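Local coordinates for protein putative adhesin (Bacteroides thetaiotaomicron, PDB 4QDG) that probably serves as an outer-membrane lipoprotein of the FimB/Mfa2 fimbrillin family that anchors pili to the bacterial surface, and binds magnesium ions, at residues A[268-271]-A[272-275]; A[255-258]-A[259-262]. One frame throughout, in Å; residues are numbered along the deposited sequence.

Contact 1 of 2, residues A[268-271]-A[272-275]; sequences DSQE and FLDR. With MG (magnesium ion), chain D.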
loop_
_atom_site.group_PDB
_atom_site.type_symbol
_atom_site.label_atom_id
_atom_site.label_comp_id
_atom_site.label_asym_id
_atom_site.label_seq_id
_atom_site.Cartn_x
_atom_site.Cartn_y
_atom_site.Cartn_z
ATOM N N ASP A 268 12.250 10.247 -6.477
ATOM C CA ASP A 268 11.335 11.096 -5.739
ATOM C C ASP A 268 10.913 10.360 -4.454
ATOM O O ASP A 268 10.729 9.141 -4.492
ATOM C CB ASP A 268 10.125 11.491 -6.601
ATOM C CG ASP A 268 9.116 12.292 -5.818
ATOM O OD1 ASP A 268 9.486 13.385 -5.315
ATOM O OD2 ASP A 268 8.004 11.773 -5.584
ATOM N N SER A 269 10.832 11.084 -3.323
ATOM C CA SER A 269 10.495 10.504 -2.014
ATOM C C SER A 269 9.138 9.773 -2.031
ATOM O O SER A 269 9.067 8.619 -1.590
ATOM C CB SER A 269 10.522 11.568 -0.928
ATOM O OG SER A 269 11.877 11.879 -0.655
ATOM N N GLN A 270 8.103 10.409 -2.584
ATOM C CA GLN A 270 6.756 9.820 -2.687
ATOM C C GLN A 270 6.750 8.591 -3.608
ATOM O O GLN A 270 6.122 7.586 -3.276
ATOM C CB GLN A 270 5.698 10.853 -3.144
ATOM C CG GLN A 270 4.268 10.340 -2.891
ATOM C CD GLN A 270 4.065 9.850 -1.461
ATOM O OE1 GLN A 270 4.242 10.594 -0.494
ATOM N NE2 GLN A 270 3.762 8.571 -1.295
ATOM N N GLU A 271 7.478 8.663 -4.732
ATOM C CA GLU A 271 7.623 7.552 -5.699
ATOM C C GLU A 271 8.211 6.319 -5.029
ATOM O O GLU A 271 7.747 5.208 -5.280
ATOM C CB GLU A 271 8.492 7.968 -6.893
ATOM C CG GLU A 271 8.734 6.841 -7.891
ATOM C CD GLU A 271 9.398 7.227 -9.199
ATOM O OE1 GLU A 271 9.806 8.399 -9.342
ATOM O OE2 GLU A 271 9.515 6.353 -10.085
ATOM N N PHE A 272 9.249 6.516 -4.210
ATOM C CA PHE A 272 9.912 5.475 -3.416
ATOM C C PHE A 272 8.896 4.870 -2.428
ATOM O O PHE A 272 8.778 3.635 -2.335
ATOM C CB PHE A 272 11.133 6.089 -2.671
ATOM C CG PHE A 272 11.806 5.180 -1.677
ATOM C CD1 PHE A 272 12.620 4.136 -2.104
ATOM C CD2 PHE A 272 11.601 5.346 -0.307
ATOM C CE1 PHE A 272 13.229 3.275 -1.179
ATOM C CE2 PHE A 272 12.209 4.493 0.612
ATOM C CZ PHE A 272 13.030 3.472 0.167
ATOM N N LEU A 273 8.139 5.736 -1.721
ATOM C CA LEU A 273 7.135 5.255 -0.757
ATOM C C LEU A 273 5.980 4.525 -1.441
ATOM O O LEU A 273 5.370 3.653 -0.808
ATOM C CB LEU A 273 6.589 6.380 0.107
ATOM C CG LEU A 273 7.596 7.103 1.003
ATOM C CD1 LEU A 273 6.995 8.405 1.519
ATOM C CD2 LEU A 273 8.070 6.188 2.165
ATOM N N ASP A 274 5.686 4.868 -2.734
ATOM C CA ASP A 274 4.632 4.180 -3.485
ATOM C C ASP A 274 5.156 2.948 -4.198
ATOM O O ASP A 274 4.482 1.929 -4.148
ATOM C CB ASP A 274 3.935 5.091 -4.501
ATOM C CG ASP A 274 3.275 6.319 -3.937
ATOM O OD1 ASP A 274 2.667 6.216 -2.862
ATOM O OD2 ASP A 274 3.314 7.384 -4.617
ATOM N N ARG A 275 6.339 3.009 -4.837
ATOM C CA ARG A 275 6.888 1.848 -5.577
ATOM C C ARG A 275 7.218 0.656 -4.662
ATOM O O ARG A 275 7.056 -0.478 -5.070
ATOM C CB ARG A 275 8.147 2.214 -6.371
ATOM C CG ARG A 275 7.876 2.977 -7.639
ATOM C CD ARG A 275 9.150 3.052 -8.460
ATOM N NE ARG A 275 8.949 3.834 -9.673
ATOM C CZ ARG A 275 8.515 3.341 -10.836
ATOM N NH1 ARG A 275 8.272 2.038 -10.968
ATOM N NH2 ARG A 275 8.346 4.142 -11.879
HETATM MG MG MG D . 4.422 1.637 -0.785
HETATM O O HOH W 1 2.678 0.792 -1.733
#

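Contact 2 of 2, residues A[255-258]-A[259-262]; sequences YLLM and LKSD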
loop_
_atom_site.group_PDB
_atom_site.type_symbol
_atom_site.label_atom_id
_atom_site.label_comp_id
_atom_site.label_asym_id
_atom_site.label_seq_id
_atom_site.Cartn_x
_atom_site.Cartn_y
_atom_site.Cartn_z
ATOM N N TYR A 255 12.707 7.470 8.565
ATOM C CA TYR A 255 13.612 6.330 8.693
ATOM C C TYR A 255 13.652 5.573 7.380
ATOM O O TYR A 255 14.739 5.308 6.918
ATOM C CB TYR A 255 13.209 5.436 9.890
ATOM C CG TYR A 255 13.871 5.873 11.178
ATOM C CD1 TYR A 255 13.552 7.096 11.770
ATOM C CD2 TYR A 255 14.901 5.125 11.743
ATOM C CE1 TYR A 255 14.213 7.543 12.915
ATOM C CE2 TYR A 255 15.597 5.582 12.863
ATOM C CZ TYR A 255 15.231 6.780 13.463
ATOM O OH TYR A 255 15.874 7.204 14.603
ATOM N N LEU A 256 12.511 5.394 6.696
ATOM C CA LEU A 256 12.506 4.676 5.403
ATOM C C LEU A 256 13.212 5.477 4.321
ATOM O O LEU A 256 13.850 4.899 3.451
ATOM C CB LEU A 256 11.085 4.303 4.918
ATOM C CG LEU A 256 10.214 3.471 5.849
ATOM C CD1 LEU A 256 8.824 3.341 5.274
ATOM C CD2 LEU A 256 10.820 2.111 6.119
ATOM N N LEU A 257 13.080 6.808 4.380
ATOM C CA LEU A 257 13.695 7.705 3.419
ATOM C C LEU A 257 15.220 7.743 3.639
ATOM O O LEU A 257 15.910 8.175 2.729
ATOM C CB LEU A 257 13.058 9.120 3.478
ATOM C CG LEU A 257 11.593 9.258 2.981
ATOM C CD1 LEU A 257 11.059 10.677 3.219
ATOM C CD2 LEU A 257 11.435 8.857 1.506
HETATM N N MSE A 258 15.751 7.230 4.789
HETATM C CA MSE A 258 17.217 7.135 4.969
HETATM C C MSE A 258 17.753 6.019 4.043
HETATM O O MSE A 258 18.903 6.087 3.625
HETATM C CB MSE A 258 17.661 6.886 6.424
HETATM C CG MSE A 258 17.346 8.000 7.384
HETATM SE SE MSE A 258 17.474 7.331 9.257
HETATM C CE MSE A 258 16.713 8.994 10.199
ATOM N N LEU A 259 16.896 5.027 3.685
ATOM C CA LEU A 259 17.285 4.005 2.727
ATOM C C LEU A 259 17.305 4.636 1.314
ATOM O O LEU A 259 18.223 4.380 0.542
ATOM C CB LEU A 259 16.341 2.783 2.778
ATOM C CG LEU A 259 16.611 1.691 1.718
ATOM C CD1 LEU A 259 17.904 0.962 2.033
ATOM C CD2 LEU A 259 15.477 0.687 1.667
ATOM N N LYS A 260 16.295 5.466 0.989
ATOM C CA LYS A 260 16.232 6.136 -0.302
ATOM C C LYS A 260 17.446 7.045 -0.510
ATOM O O LYS A 260 18.080 6.967 -1.553
ATOM C CB LYS A 260 14.950 6.938 -0.441
ATOM C CG LYS A 260 14.644 7.340 -1.889
ATOM C CD LYS A 260 14.006 8.720 -1.974
ATOM C CE LYS A 260 15.041 9.830 -1.916
ATOM N NZ LYS A 260 14.393 11.163 -1.994
ATOM N N SER A 261 17.812 7.842 0.501
ATOM C CA SER A 261 18.944 8.771 0.433
ATOM C C SER A 261 20.259 8.045 0.155
ATOM O O SER A 261 21.114 8.587 -0.532
ATOM C CB SER A 261 19.040 9.577 1.721
ATOM O OG SER A 261 17.854 10.354 1.841
ATOM N N ASP A 262 20.390 6.811 0.651
ATOM C CA ASP A 262 21.545 5.945 0.463
ATOM C C ASP A 262 21.578 5.272 -0.910
ATOM O O ASP A 262 22.586 5.347 -1.599
ATOM C CB ASP A 262 21.537 4.844 1.530
ATOM C CG ASP A 262 22.391 5.093 2.743
ATOM O OD1 ASP A 262 22.261 6.186 3.349
ATOM O OD2 ASP A 262 23.111 4.148 3.166
#

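Contact 1 of 2, residues A[268-271]-A[272-275]
Glu271 and Arg275, one helical turn apart, run side by side and point the same way, joined by a salt bridge from the Glu271 carboxylate to the NE edge of the Arg275 guanidinium. The Glu271 chain is extended, with CG anti to the backbone N (chi1 177°), which lays it along the arginine. Glu271 OE2 accepts a nearly straight bond from Arg275 NE at 2.6 Å, in the guanidinium plane, through its anti lone pair, although the two planes are turned 39° apart; a weak second bond comes from Arg275 NH2 at 3.1 Å. Arg275 NH1 turns instead to Asn24 O, and Tyr27 adds a cation-pi contact.

Gln270 makes the other side-chain link. Bent at chi2, it brings NE2 to within 3.0 Å of Asp274 OD1, the donor standing above the carboxylate plane by 51° while the acceptor stays near the amide plane. Both ends have outside partners: Gln270 NE2 also bonds Leu226 O, and Asp274 OD1 pairs with Arg225.

At the start of the helix, Asp268 OD2 accepts from Glu271 N at 3.3 Å. At the other end Leu273 O binds magnesium at 2.2 Å, alongside Glu276 O, Asn151 OD1 and a water. The whole is a short, N-capped helix with i to i+4 side-chain pairs, its C-terminal turn forming part of a metal site.

Contact 2 of 2, residues A[255-258]-A[259-262]
Leu257 O and Ser261 meet one turn apart in the alpha helix 252-263, which packs one flank against beta strands of the fold and leaves the Ser261 and Asp262 end exposed. On the packed flank the side chains turn outward more than toward each other. Leu259 sets its CB 3.3 Å from Leu256 O, and its CG lies anti to the backbone N (chi1 175°), which carries its methyls out to Ile298 and Phe272, while Leu256 and Tyr255 both rest on Met281 of strand 278-285. Over one face of the Tyr255 ring lies CE of Met258 (present as selenomethionine), 3.9 Å above the plane and offset toward the rim.

Lys260 lies against helix 269-275. Its CD is 4.3 Å from Leu257 CD2, and the chain then bends to pack on Phe272 and bring NZ to Ser269 OG and Met267 O. The open side is at Ser261 and Asp262, where the hold between turns slackens to a weak bond from Asp262 N to Met258 O, at 3.4 Å; Asp262 OD2 is bonded by Trp301 NE1.

Leu259 N reaches Leu256 O in an i to i+3 bond from well above the carbonyl plane. Leu257 O, by contrast, takes one backbone and one side-chain donor from opposite faces of its plane, Ser261 N at 2.9 Å and Ser261 OG at 3.1 Å.

How the contacts relate
Contacts 1 and 2 lie on successive helices, 269-275 and 252-263, with centres about 11 Å apart. Contact 1 sits nearer the middle of the chain, about 11 Å from its centre against about 18 Å for contact 2, and has four buried residues to three. Its side-chain links are mainly ionic and polar, and it supplies a magnesium ligand; contact 2 is held mainly by main-chain bonds and one serine hydroxyl, its leucines and tyrosine being turned to neighbouring strands and helix 269-275, with Ser261 and Asp262 toward the exposed end. The helices meet directly at Phe272, whose CE2 packs 3.3 Å from Leu256 O.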